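Local coordinates for protein L-Ribose isomerase (Acinetobacter, PDB 4Q0Q) that probably interconverts L-ribose and L-ribulose as a metal-dependent sugar isomerase of the cupin type, with cobalt bound in its beta-barrel, at residues R20-W25 with D47-V52; K104-H109 with L211-V216; G111-P116 with S173-L178; E124-V129 with F191-K196. All blocks are in the same frame, centred on the assembly; numbering follows the deposited sequence.

Contact 1: R20-W25 with D47-V52. With RUU (alpha-L-ribulofuranose), chain F; RUU (alpha-L-ribulofuranose), chain G; RUU (alpha-L-ribulofuranose), chain D.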
# COMPACT_ATOMS: atom_id res chain seq x y z
N ARG A 20 8.67 -7.41 27.42
CA ARG A 20 7.35 -7.12 26.87
C ARG A 20 7.33 -5.80 26.10
O ARG A 20 6.79 -5.73 25.00
CB ARG A 20 6.29 -7.08 27.97
CG ARG A 20 4.91 -6.66 27.47
CD ARG A 20 3.86 -6.60 28.57
NE ARG A 20 2.65 -5.95 28.09
CZ ARG A 20 1.54 -5.80 28.82
NH1 ARG A 20 1.49 -6.27 30.06
NH2 ARG A 20 0.48 -5.19 28.30
N GLU A 21 7.90 -4.76 26.68
CA GLU A 21 7.93 -3.47 26.00
C GLU A 21 8.72 -3.57 24.71
O GLU A 21 8.31 -3.02 23.69
CB GLU A 21 8.54 -2.39 26.90
CG GLU A 21 7.68 -2.01 28.10
CD GLU A 21 8.40 -1.02 29.00
OE1 GLU A 21 9.60 -1.22 29.24
OE2 GLU A 21 7.75 -0.05 29.47
N TYR A 22 9.85 -4.28 24.74
CA TYR A 22 10.70 -4.43 23.57
C TYR A 22 10.01 -5.16 22.42
O TYR A 22 9.97 -4.65 21.29
CB TYR A 22 12.00 -5.18 23.90
CG TYR A 22 12.96 -5.21 22.73
CD1 TYR A 22 13.80 -4.13 22.47
CD2 TYR A 22 12.96 -6.28 21.84
CE1 TYR A 22 14.62 -4.11 21.34
CE2 TYR A 22 13.78 -6.27 20.70
CZ TYR A 22 14.60 -5.18 20.46
OH TYR A 22 15.39 -5.15 19.33
N ASP A 23 9.50 -6.35 22.70
CA ASP A 23 8.82 -7.16 21.70
C ASP A 23 7.63 -6.44 21.08
O ASP A 23 7.44 -6.46 19.87
CB ASP A 23 8.36 -8.49 22.30
CG ASP A 23 9.52 -9.42 22.62
OD1 ASP A 23 10.68 -9.05 22.37
OD2 ASP A 23 9.26 -10.54 23.11
N GLU A 24 6.81 -5.80 21.91
CA GLU A 24 5.64 -5.09 21.41
C GLU A 24 6.06 -3.93 20.52
O GLU A 24 5.45 -3.67 19.48
CB GLU A 24 4.78 -4.57 22.56
CG GLU A 24 4.29 -5.65 23.51
CD GLU A 24 3.32 -5.12 24.55
OE1 GLU A 24 3.46 -3.94 24.95
OE2 GLU A 24 2.42 -5.87 24.97
N TRP A 25 7.12 -3.23 20.94
CA TRP A 25 7.64 -2.09 20.20
C TRP A 25 8.14 -2.56 18.84
O TRP A 25 7.72 -2.04 17.80
CB TRP A 25 8.79 -1.46 21.02
CG TRP A 25 9.50 -0.27 20.41
CD1 TRP A 25 8.95 0.71 19.63
CD2 TRP A 25 10.87 0.10 20.61
NE1 TRP A 25 9.90 1.67 19.33
CE2 TRP A 25 11.09 1.31 19.92
CE3 TRP A 25 11.94 -0.48 21.30
CZ2 TRP A 25 12.33 1.96 19.90
CZ3 TRP A 25 13.18 0.17 21.29
CH2 TRP A 25 13.36 1.37 20.59
N ASP A 47 16.80 -8.68 18.67
CA ASP A 47 17.06 -7.84 19.84
C ASP A 47 17.96 -6.64 19.57
O ASP A 47 18.36 -5.94 20.51
CB ASP A 47 17.65 -8.69 20.97
CG ASP A 47 16.63 -9.62 21.60
OD1 ASP A 47 15.43 -9.48 21.28
OD2 ASP A 47 17.02 -10.47 22.43
N SER A 48 18.28 -6.38 18.31
CA SER A 48 19.12 -5.24 17.96
C SER A 48 18.34 -4.18 17.18
O SER A 48 18.83 -3.07 16.99
CB SER A 48 20.32 -5.68 17.12
OG SER A 48 21.21 -6.47 17.88
N ALA A 49 17.13 -4.53 16.75
CA ALA A 49 16.28 -3.62 15.98
C ALA A 49 15.84 -2.38 16.75
O ALA A 49 15.81 -1.28 16.21
CB ALA A 49 15.05 -4.37 15.46
N GLY A 50 15.49 -2.57 18.02
CA GLY A 50 15.07 -1.46 18.84
C GLY A 50 16.29 -0.83 19.48
O GLY A 50 16.97 -1.45 20.28
N ILE A 51 16.55 0.43 19.12
CA ILE A 51 17.72 1.15 19.62
C ILE A 51 17.37 2.28 20.58
O ILE A 51 16.54 3.13 20.28
CB ILE A 51 18.51 1.74 18.44
CG1 ILE A 51 18.84 0.64 17.44
CG2 ILE A 51 19.79 2.41 18.95
CD1 ILE A 51 19.35 1.17 16.10
N VAL A 52 18.03 2.28 21.74
CA VAL A 52 17.84 3.33 22.74
C VAL A 52 19.26 3.88 22.91
O VAL A 52 20.17 3.14 23.31
CB VAL A 52 17.33 2.75 24.08
CG1 VAL A 52 17.01 3.87 25.04
CG2 VAL A 52 16.10 1.89 23.84
C1 RUU F . 13.64 -12.45 18.42
O1 RUU F . 14.90 -12.58 19.07
C2 RUU F . 12.76 -11.44 19.12
O2 RUU F . 12.21 -12.00 20.31
C3 RUU F . 11.65 -10.89 18.24
O3 RUU F . 10.40 -11.44 18.63
C4 RUU F . 11.64 -9.38 18.51
O4 RUU F . 10.56 -9.06 19.38
C5 RUU F . 12.97 -9.08 19.20
O5 RUU F . 13.59 -10.33 19.50
C1 RUU G . 7.15 -12.39 24.14
O1 RUU G . 6.57 -13.40 23.33
C2 RUU G . 6.11 -11.75 25.05
O2 RUU G . 5.55 -10.61 24.40
C3 RUU G . 6.66 -11.36 26.41
O3 RUU G . 6.89 -9.96 26.46
C4 RUU G . 5.55 -11.74 27.40
O4 RUU G . 4.81 -10.58 27.76
C5 RUU G . 4.65 -12.71 26.65
O5 RUU G . 5.06 -12.70 25.27
C1 RUU D . 18.24 -4.39 11.68
O1 RUU D . 17.44 -5.56 11.66
C2 RUU D . 19.26 -4.42 12.81
O2 RUU D . 18.69 -3.85 13.98
C3 RUU D . 20.57 -3.70 12.48
O3 RUU D . 20.62 -2.46 13.16
C4 RUU D . 21.66 -4.63 13.01
O4 RUU D . 22.06 -4.20 14.30
C5 RUU D . 21.00 -6.00 13.11
O5 RUU D . 19.58 -5.79 13.09

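Contact 2: K104-H109 with L211-V216. With RUU (alpha-L-ribulofuranose), chain C.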
# COMPACT_ATOMS: atom_id res chain seq x y z
N LYS A 104 17.58 0.01 4.67
CA LYS A 104 16.93 -0.26 5.93
C LYS A 104 15.70 0.61 6.12
O LYS A 104 15.59 1.68 5.53
CB LYS A 104 17.90 -0.05 7.10
CG LYS A 104 18.22 1.41 7.41
CD LYS A 104 19.70 1.72 7.22
CE LYS A 104 20.12 1.58 5.76
NZ LYS A 104 21.55 1.93 5.52
N LEU A 105 14.78 0.13 6.94
CA LEU A 105 13.56 0.86 7.25
C LEU A 105 13.75 1.42 8.65
O LEU A 105 14.11 0.68 9.57
CB LEU A 105 12.36 -0.07 7.21
CG LEU A 105 11.02 0.67 7.26
CD1 LEU A 105 10.86 1.47 5.97
CD2 LEU A 105 9.87 -0.32 7.44
N MET A 106 13.53 2.71 8.82
CA MET A 106 13.68 3.33 10.12
C MET A 106 12.34 3.83 10.62
O MET A 106 11.58 4.46 9.89
CB MET A 106 14.70 4.48 10.04
CG MET A 106 16.06 4.03 9.50
SD MET A 106 17.37 5.30 9.56
CE MET A 106 16.75 6.46 8.37
N ILE A 107 12.03 3.51 11.87
CA ILE A 107 10.76 3.92 12.45
C ILE A 107 11.01 4.72 13.72
O ILE A 107 11.63 4.23 14.67
CB ILE A 107 9.86 2.70 12.74
CG1 ILE A 107 9.66 1.91 11.44
CG2 ILE A 107 8.51 3.16 13.31
CD1 ILE A 107 8.76 0.71 11.58
N VAL A 108 10.53 5.95 13.72
CA VAL A 108 10.68 6.88 14.82
C VAL A 108 9.32 7.36 15.30
O VAL A 108 8.51 7.86 14.51
CB VAL A 108 11.53 8.10 14.37
CG1 VAL A 108 11.67 9.11 15.50
CG2 VAL A 108 12.89 7.62 13.91
N HIS A 109 9.07 7.22 16.59
CA HIS A 109 7.79 7.63 17.14
C HIS A 109 7.73 9.12 17.40
O HIS A 109 8.76 9.79 17.48
CB HIS A 109 7.46 6.82 18.39
CG HIS A 109 6.86 5.49 18.07
ND1 HIS A 109 7.58 4.46 17.51
CD2 HIS A 109 5.58 5.05 18.16
CE1 HIS A 109 6.78 3.44 17.26
NE2 HIS A 109 5.56 3.77 17.65
N LEU A 211 7.01 7.91 12.28
CA LEU A 211 7.70 8.28 11.05
C LEU A 211 8.32 6.99 10.51
O LEU A 211 8.97 6.25 11.24
CB LEU A 211 8.79 9.32 11.35
CG LEU A 211 9.94 9.41 10.34
CD1 LEU A 211 9.42 9.90 9.00
CD2 LEU A 211 11.01 10.36 10.87
N VAL A 212 8.11 6.71 9.23
CA VAL A 212 8.69 5.52 8.62
C VAL A 212 9.47 5.98 7.40
O VAL A 212 8.91 6.53 6.45
CB VAL A 212 7.59 4.51 8.17
CG1 VAL A 212 8.24 3.24 7.63
CG2 VAL A 212 6.68 4.16 9.35
N VAL A 213 10.78 5.77 7.44
CA VAL A 213 11.62 6.20 6.34
C VAL A 213 12.59 5.13 5.87
O VAL A 213 13.18 4.40 6.67
CB VAL A 213 12.38 7.51 6.71
CG1 VAL A 213 12.91 7.41 8.13
CG2 VAL A 213 13.53 7.77 5.74
N ARG A 214 12.74 5.04 4.56
CA ARG A 214 13.67 4.09 3.98
C ARG A 214 15.00 4.78 3.71
O ARG A 214 15.07 5.80 3.01
CB ARG A 214 13.13 3.53 2.65
CG ARG A 214 14.15 2.60 1.96
CD ARG A 214 13.74 2.25 0.53
NE ARG A 214 12.46 1.53 0.49
CZ ARG A 214 12.34 0.24 0.18
NH1 ARG A 214 11.13 -0.31 0.17
NH2 ARG A 214 13.41 -0.49 -0.12
N GLU A 215 16.07 4.24 4.27
CA GLU A 215 17.38 4.79 4.02
C GLU A 215 18.11 3.90 3.03
O GLU A 215 18.13 2.68 3.16
CB GLU A 215 18.20 4.87 5.30
CG GLU A 215 19.62 5.33 5.06
CD GLU A 215 20.45 5.34 6.32
OE1 GLU A 215 20.17 6.18 7.20
OE2 GLU A 215 21.38 4.50 6.44
N VAL A 216 18.69 4.52 2.01
CA VAL A 216 19.47 3.80 1.01
C VAL A 216 20.83 4.50 1.10
O VAL A 216 20.94 5.69 0.83
CB VAL A 216 18.90 3.95 -0.41
CG1 VAL A 216 19.91 3.44 -1.43
CG2 VAL A 216 17.60 3.14 -0.54
C1 RUU C . 20.68 7.26 9.98
O1 RUU C . 21.23 8.57 9.96
C2 RUU C . 21.60 6.30 10.70
O2 RUU C . 22.88 6.31 10.08
C3 RUU C . 21.09 4.87 10.79
O3 RUU C . 21.59 4.10 9.72
C4 RUU C . 21.72 4.40 12.11
O4 RUU C . 23.06 3.99 11.86
C5 RUU C . 21.74 5.66 12.96
O5 RUU C . 21.75 6.77 12.04

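Contact 3: G111-P116 with S173-L178. With RUU (alpha-L-ribulofuranose), chain H; RUU (alpha-L-ribulofuranose), chain I.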
# COMPACT_ATOMS: atom_id res chain seq x y z
N GLY A 111 7.93 12.74 18.40
CA GLY A 111 8.84 13.44 19.28
C GLY A 111 10.21 12.81 19.50
O GLY A 111 11.12 13.46 20.00
N LYS A 112 10.37 11.54 19.13
CA LYS A 112 11.64 10.86 19.33
C LYS A 112 12.66 11.19 18.24
O LYS A 112 12.31 11.60 17.13
CB LYS A 112 11.40 9.35 19.41
CG LYS A 112 10.32 8.93 20.44
CD LYS A 112 10.78 9.10 21.88
CE LYS A 112 9.74 8.61 22.89
NZ LYS A 112 8.60 9.53 23.13
N PHE A 113 13.94 11.01 18.57
CA PHE A 113 15.03 11.34 17.65
C PHE A 113 16.03 10.25 17.32
O PHE A 113 16.26 9.32 18.10
CB PHE A 113 15.92 12.47 18.22
CG PHE A 113 15.24 13.78 18.44
CD1 PHE A 113 14.36 13.96 19.50
CD2 PHE A 113 15.54 14.87 17.63
CE1 PHE A 113 13.79 15.21 19.75
CE2 PHE A 113 14.98 16.12 17.86
CZ PHE A 113 14.11 16.29 18.92
N CYS A 114 16.62 10.40 16.14
CA CYS A 114 17.75 9.59 15.72
C CYS A 114 18.72 10.75 16.05
O CYS A 114 18.72 11.77 15.35
CB CYS A 114 17.77 9.32 14.22
SG CYS A 114 19.30 8.50 13.72
N PRO A 115 19.52 10.62 17.12
CA PRO A 115 20.48 11.63 17.59
C PRO A 115 21.65 12.08 16.71
O PRO A 115 22.09 11.35 15.82
CB PRO A 115 20.97 11.01 18.90
CG PRO A 115 21.06 9.57 18.53
CD PRO A 115 19.74 9.34 17.81
N PRO A 116 22.17 13.29 16.98
CA PRO A 116 23.29 13.90 16.25
C PRO A 116 24.50 12.99 16.10
O PRO A 116 25.00 12.43 17.07
CB PRO A 116 23.61 15.13 17.10
CG PRO A 116 22.26 15.55 17.58
CD PRO A 116 21.64 14.22 17.99
N SER A 173 22.67 20.53 23.82
CA SER A 173 23.88 21.09 23.22
C SER A 173 24.44 20.24 22.09
O SER A 173 25.21 20.73 21.28
CB SER A 173 24.97 21.28 24.28
OG SER A 173 25.51 20.03 24.67
N SER A 174 24.06 18.96 22.03
CA SER A 174 24.57 18.09 20.97
C SER A 174 24.02 18.45 19.59
O SER A 174 24.61 18.07 18.57
CB SER A 174 24.26 16.62 21.29
OG SER A 174 22.87 16.34 21.20
N TYR A 175 22.92 19.20 19.57
CA TYR A 175 22.29 19.62 18.31
C TYR A 175 22.75 20.99 17.83
O TYR A 175 22.34 21.45 16.76
CB TYR A 175 20.76 19.65 18.47
CG TYR A 175 20.12 18.30 18.72
CD1 TYR A 175 20.28 17.66 19.95
CD2 TYR A 175 19.38 17.67 17.73
CE1 TYR A 175 19.71 16.41 20.19
CE2 TYR A 175 18.80 16.41 17.95
CZ TYR A 175 18.97 15.79 19.18
OH TYR A 175 18.45 14.53 19.40
N GLU A 176 23.62 21.63 18.60
CA GLU A 176 24.14 22.96 18.29
C GLU A 176 24.60 23.22 16.86
O GLU A 176 24.13 24.15 16.21
CB GLU A 176 25.29 23.30 19.24
CG GLU A 176 24.86 23.88 20.57
CD GLU A 176 24.11 25.18 20.40
OE1 GLU A 176 22.86 25.14 20.38
OE2 GLU A 176 24.76 26.23 20.27
N LYS A 177 25.53 22.40 16.38
CA LYS A 177 26.08 22.58 15.04
C LYS A 177 25.18 22.19 13.87
O LYS A 177 25.46 22.53 12.72
CB LYS A 177 27.41 21.82 14.92
CG LYS A 177 28.54 22.41 15.76
CD LYS A 177 29.77 21.50 15.75
CE LYS A 177 31.05 22.27 16.02
NZ LYS A 177 30.98 23.10 17.25
N LEU A 178 24.10 21.47 14.16
CA LEU A 178 23.16 21.04 13.12
C LEU A 178 22.15 22.16 12.90
O LEU A 178 20.98 22.05 13.26
CB LEU A 178 22.46 19.75 13.54
CG LEU A 178 23.35 18.52 13.75
CD1 LEU A 178 24.29 18.73 14.94
CD2 LEU A 178 22.48 17.29 13.99
C1 RUU H . 17.30 26.25 16.92
O1 RUU H . 16.62 27.37 17.47
C2 RUU H . 18.65 26.06 17.57
O2 RUU H . 19.40 27.26 17.49
C3 RUU H . 19.45 24.90 16.96
O3 RUU H . 20.61 25.40 16.31
C4 RUU H . 19.86 24.02 18.14
O4 RUU H . 21.26 24.11 18.35
C5 RUU H . 19.12 24.56 19.36
O5 RUU H . 18.44 25.76 18.96
C1 RUU I . 34.04 22.42 11.31
O1 RUU I . 33.88 23.60 10.53
C2 RUU I . 32.73 21.98 11.93
O2 RUU I . 32.58 22.54 13.22
C3 RUU I . 32.59 20.46 12.01
O3 RUU I . 32.29 20.07 13.34
C4 RUU I . 31.41 20.10 11.10
O4 RUU I . 30.35 19.59 11.89
C5 RUU I . 30.97 21.40 10.44
O5 RUU I . 31.66 22.47 11.10

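Contact 4: E124-V129 with F191-K196. With CO (cobalt (II) ion), chain B; RUU (alpha-L-ribulofuranose), chain C.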
# COMPACT_ATOMS: atom_id res chain seq x y z
N GLU A 124 24.32 8.64 3.04
CA GLU A 124 22.96 8.11 3.06
C GLU A 124 21.96 8.97 2.30
O GLU A 124 22.26 10.10 1.91
CB GLU A 124 22.48 7.91 4.51
CG GLU A 124 23.14 8.82 5.54
CD GLU A 124 22.67 8.58 6.99
OE1 GLU A 124 21.58 9.05 7.37
OE2 GLU A 124 23.41 7.93 7.74
N SER A 125 20.78 8.41 2.05
CA SER A 125 19.70 9.11 1.37
C SER A 125 18.41 8.72 2.07
O SER A 125 18.31 7.62 2.61
CB SER A 125 19.63 8.72 -0.11
OG SER A 125 19.21 7.38 -0.27
N TYR A 126 17.41 9.60 2.04
CA TYR A 126 16.14 9.34 2.71
C TYR A 126 14.92 9.38 1.79
O TYR A 126 14.83 10.21 0.89
CB TYR A 126 15.90 10.34 3.84
CG TYR A 126 17.09 10.60 4.72
CD1 TYR A 126 17.81 9.55 5.28
CD2 TYR A 126 17.52 11.90 4.97
CE1 TYR A 126 18.93 9.79 6.08
CE2 TYR A 126 18.63 12.16 5.77
CZ TYR A 126 19.33 11.10 6.32
OH TYR A 126 20.42 11.35 7.12
N GLU A 127 14.00 8.47 2.07
CA GLU A 127 12.74 8.36 1.36
C GLU A 127 11.68 8.15 2.44
O GLU A 127 11.64 7.09 3.06
CB GLU A 127 12.76 7.16 0.42
CG GLU A 127 11.46 6.91 -0.33
CD GLU A 127 11.48 5.61 -1.12
OE1 GLU A 127 12.52 5.29 -1.72
OE2 GLU A 127 10.45 4.91 -1.15
N VAL A 128 10.85 9.17 2.67
CA VAL A 128 9.80 9.07 3.68
C VAL A 128 8.67 8.21 3.14
O VAL A 128 8.17 8.44 2.04
CB VAL A 128 9.26 10.47 4.06
CG1 VAL A 128 8.09 10.34 5.08
CG2 VAL A 128 10.38 11.32 4.64
N VAL A 129 8.28 7.21 3.92
CA VAL A 129 7.21 6.31 3.51
C VAL A 129 5.89 6.67 4.19
O VAL A 129 4.84 6.66 3.55
CB VAL A 129 7.57 4.84 3.84
CG1 VAL A 129 6.48 3.90 3.31
CG2 VAL A 129 8.93 4.50 3.25
N PHE A 191 16.48 12.57 -0.67
CA PHE A 191 17.34 13.55 -0.03
C PHE A 191 18.67 12.90 0.37
O PHE A 191 18.69 11.92 1.10
CB PHE A 191 16.66 14.12 1.22
CG PHE A 191 17.39 15.29 1.83
CD1 PHE A 191 17.30 16.55 1.26
CD2 PHE A 191 18.17 15.12 2.97
CE1 PHE A 191 17.99 17.64 1.81
CE2 PHE A 191 18.86 16.20 3.53
CZ PHE A 191 18.77 17.46 2.95
N VAL A 192 19.78 13.47 -0.11
CA VAL A 192 21.10 12.92 0.19
C VAL A 192 21.84 13.57 1.38
O VAL A 192 21.89 14.79 1.51
CB VAL A 192 22.01 13.02 -1.08
CG1 VAL A 192 23.44 12.57 -0.77
CG2 VAL A 192 21.43 12.16 -2.20
N MET A 193 22.38 12.73 2.25
CA MET A 193 23.15 13.20 3.40
C MET A 193 24.57 12.69 3.18
O MET A 193 24.88 11.53 3.46
CB MET A 193 22.58 12.64 4.71
CG MET A 193 23.29 13.14 5.98
SD MET A 193 23.26 14.96 6.21
CE MET A 193 21.53 15.26 6.40
N HIS A 194 25.43 13.56 2.66
CA HIS A 194 26.81 13.19 2.39
C HIS A 194 27.56 12.82 3.65
O HIS A 194 27.27 13.32 4.74
CB HIS A 194 27.54 14.32 1.67
CG HIS A 194 27.10 14.54 0.26
ND1 HIS A 194 27.18 13.55 -0.70
CD2 HIS A 194 26.56 15.61 -0.35
CE1 HIS A 194 26.70 14.01 -1.84
NE2 HIS A 194 26.32 15.26 -1.66
N ARG A 195 28.53 11.93 3.48
CA ARG A 195 29.38 11.48 4.57
C ARG A 195 30.09 12.72 5.13
O ARG A 195 30.27 13.71 4.43
CB ARG A 195 30.41 10.47 4.05
CG ARG A 195 31.27 11.01 2.92
CD ARG A 195 32.32 10.00 2.48
NE ARG A 195 31.75 8.82 1.83
CZ ARG A 195 31.52 8.73 0.53
NH1 ARG A 195 31.82 9.74 -0.27
NH2 ARG A 195 31.00 7.61 0.02
N LYS A 196 30.49 12.64 6.39
CA LYS A 196 31.19 13.71 7.09
C LYS A 196 30.32 14.91 7.44
O LYS A 196 30.83 15.97 7.80
CB LYS A 196 32.42 14.17 6.29
CG LYS A 196 33.51 13.10 6.21
CD LYS A 196 34.74 13.60 5.48
CE LYS A 196 35.85 12.56 5.48
NZ LYS A 196 35.48 11.35 4.70
CO CO B . 23.53 8.50 9.80
C1 RUU C . 20.68 7.26 9.98
O1 RUU C . 21.23 8.57 9.96
C2 RUU C . 21.60 6.30 10.70
O2 RUU C . 22.88 6.31 10.08
C3 RUU C . 21.09 4.87 10.79
O3 RUU C . 21.59 4.10 9.72
C4 RUU C . 21.72 4.40 12.11
O4 RUU C . 23.06 3.99 11.86
C5 RUU C . 21.74 5.66 12.96
O5 RUU C . 21.75 6.77 12.04

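Contact 1: R20-W25 with D47-V52
Tyr22 and Trp25, one turn apart on helix 19-35, pack against Gly50 where the loop 47-49 enters the edge strand 50-52; the contact is buried and fastens the N-terminal helix to the end of the six-stranded sheet. Its one hydrogen bond runs from Gly50 N to Tyr22 OH, 2.9 Å long and nearly straight at 172°. The same hydroxyl is bonded to the carbonyl of Asn46, so the phenol joins the loop just before Asp47 to the first residue of the strand. Both aromatic side chains leave the helix with CG anti to the backbone N (chi1 -174° in Tyr22, 179° in Trp25), and this sends the two rings out together towards the strand. Trp25 CZ3 comes to 3.5 Å from Gly50 CA, while its CH2 lies 3.6 Å from Ile51 N; both rings rest on the bare alpha carbon of Gly50. Farther along, Trp25 CZ3 meets Val52 CG2 at 4.2 Å. At the other border the carboxylate of Asp47 stands perpendicular to the Tyr22 ring, OD1 lying 3.7 Å from Tyr22 CE2. Asp23 OD1 and Asp47 OD1 are 4.9 Å apart, and Arg19 forms a salt bridge with each of the two carboxylates. A bound alpha-L-ribulofuranose sits there, its C5 at the edge of the Tyr22 ring and its O4 giving a weak hydrogen bond to Asp23 OD1. The chemistry implies a joint fixed by one phenol oxygen held by two hydrogen bonds and close aromatic packing on a glycine, with an arginine that would offset the two nearby negative charges.

Contact 2: K104-H109 with L211-V216
Lys104-Val108 and Leu211-Val216 run antiparallel as neighbouring strands, their axes 4.7 Å apart at closest approach and their directions 152° apart. Lys104 with Glu215, Met106 with Val213 and Val108 with Leu211 are hydrogen-bonded pairs; Leu105 with Arg214 and Ile107 with Val212 are the non-hydrogen-bonded pairs between them. Six backbone bonds result. The shortest, Leu211 N to Val108 O, is 2.7 Å. The longest, Lys104 N to Glu215 O, is 3.1 Å. On the face of Leu105 and Ile107, Val212 CG1 is met by Leu105 CD1 at 3.6 Å. Arg214 leaves the same face to form a salt bridge with Glu127 of the third subunit. The other face carries Lys104, Met106, Val108 and their partners. Glu215 is extended beyond CG, with CG anti to its backbone N (chi1 175°), which carries the carboxylate out to the sugar. The Lys104 chain bends at chi2 and chi3 to bring NZ to 2.7 Å from Glu215 OE2 in a salt bridge, though the position of NZ is somewhat doubtful. Met106 reaches across to Glu215, its CE 3.6 Å from Glu215 OE1, and SD lies 3.9 Å from C1 of the bound alpha-L-ribulofuranose. O3 of that sugar gives Glu215 OE2 a weak hydrogen bond. Such a pair, one face lining a ligand pocket beside a metal and the other turned to Tyr38 and, through Arg214, to the third subunit, fits a cupin barrel.

Contact 3: G111-P116 with S173-L178
Pro116 sets its CG and CD on one face of the Tyr175 ring, and this pair is the tight part of the contact between strand 113-118 and the short 3-10 segment that leads into a type I turn from Tyr175 to Leu178. The proline CG stands 3.4 Å from the centroid of the Tyr175 ring, only 4° off the ring normal, a CH-pi contact over the middle of one face. Pro116 CD leans towards the phenol end, 3.3 Å from Tyr175 CZ. The proline is held at other points too: its CB is 3.4 Å from Ser174 O and 4.0 Å from Leu178 CD2. Phe113 receives Tyr175 in another way, in an offset edge-to-face pair in which the tyrosine edge points at the phenylalanine face, with planes 71° apart and centroids 5.3 Å apart. The tyrosine hydroxyl comes to 3.4 Å from Phe113 CD2 but has its polar partner in Glu72. Tyr175 CG is anti to its carbonyl carbon (chi1 -65°), which brings one face of the ring to Pro116 and its edge to Phe113. In contrast, the far side of the turn is open to solvent. Glu176 and Lys177 are exposed and make no contact with 111-116; both touch a crystal neighbour and bound sugars, Glu176 OE1 accepting a 2.8 Å hydrogen bond from O4 of an alpha-L-ribulofuranose. Apolar on one side and polar on the other, the arrangement is that of a surface loop between strands 132-137 and 180-185 sealed by an aromatic residue onto a strand of the five-stranded sheet of the cupin-type barrel.

Contact 4: E124-V129 with F191-K196
Phe191 pairs with Tyr126 at the start of strand 191-193, which runs antiparallel to 124-129. Tyr126 N bonds to Phe191 O at 2.8 Å, and Phe191 N returns a longer bond of 3.3 Å to Tyr126 O. The edge of the Phe191 ring meets Tyr126, CD2 to CD2 at 3.8 Å. Val192 faces the other way, as does its non-hydrogen-bonded partner Ser125; the strands draw close here, with Ser125 CA 3.0 Å from Phe191 O in a CA-H...O contact. Met193 N forms a short, straight bond to Glu124 O, 2.7 Å and 174°, and Met193 O accepts from Glu124 N. The Met193 side chain lies alongside that of Glu124 and crosses the tyrosine obliquely near its hydroxyl, its CB 3.5 Å from Tyr126 OH. That hydroxyl donates to Glu124 OE1 at 2.6 Å, on the anti side and tilted 31° out of the carboxylate plane, which should steady its rotation. The other oxygen, Glu124 OE2, binds cobalt at 2.1 Å; His117, His119 and His199 and two oxygens of the bound alpha-L-ribulofuranose complete the site. Tyr126 is thus a second-shell residue, with Phe191 and Met193 packed against it. After Met193 the chain leaves the strand: His194 has its ring face under Val192 CG1, and Arg195 and Lys196 bond to main-chain carbonyls of the third subunit. Strand 191-193 is an outer strand of the six-stranded sheet within this chain, next to 124-130, which has 211-217 on its other flank; Phe191 and Met193 reach across to strands 180-185 and 132-137 of the second sheet.

How the contacts relate
From the N terminus, contact 1 closes first, a short loop joining helix 19-35 to strand 50-52 at one end of the six-stranded sheet. Contact 2 then spans about a hundred residues and brings strand 101-108 beside 211-217 in the middle of that sheet. Within this span lie contacts 3 and 4, which cross: 111-116 and 124-129 come in turn before 173-178 and 191-196. Contact 3 ties the loop before strand 180-185 to strand 113-118 of the five-stranded sheet; contact 4 lies at the far edge of the six-stranded one. Contacts 2 and 4 meet where strands 211-217 and 124-130 lie side by side, and both touch one sugar; Trp25 of contact 1 packs near His109 of contact 2.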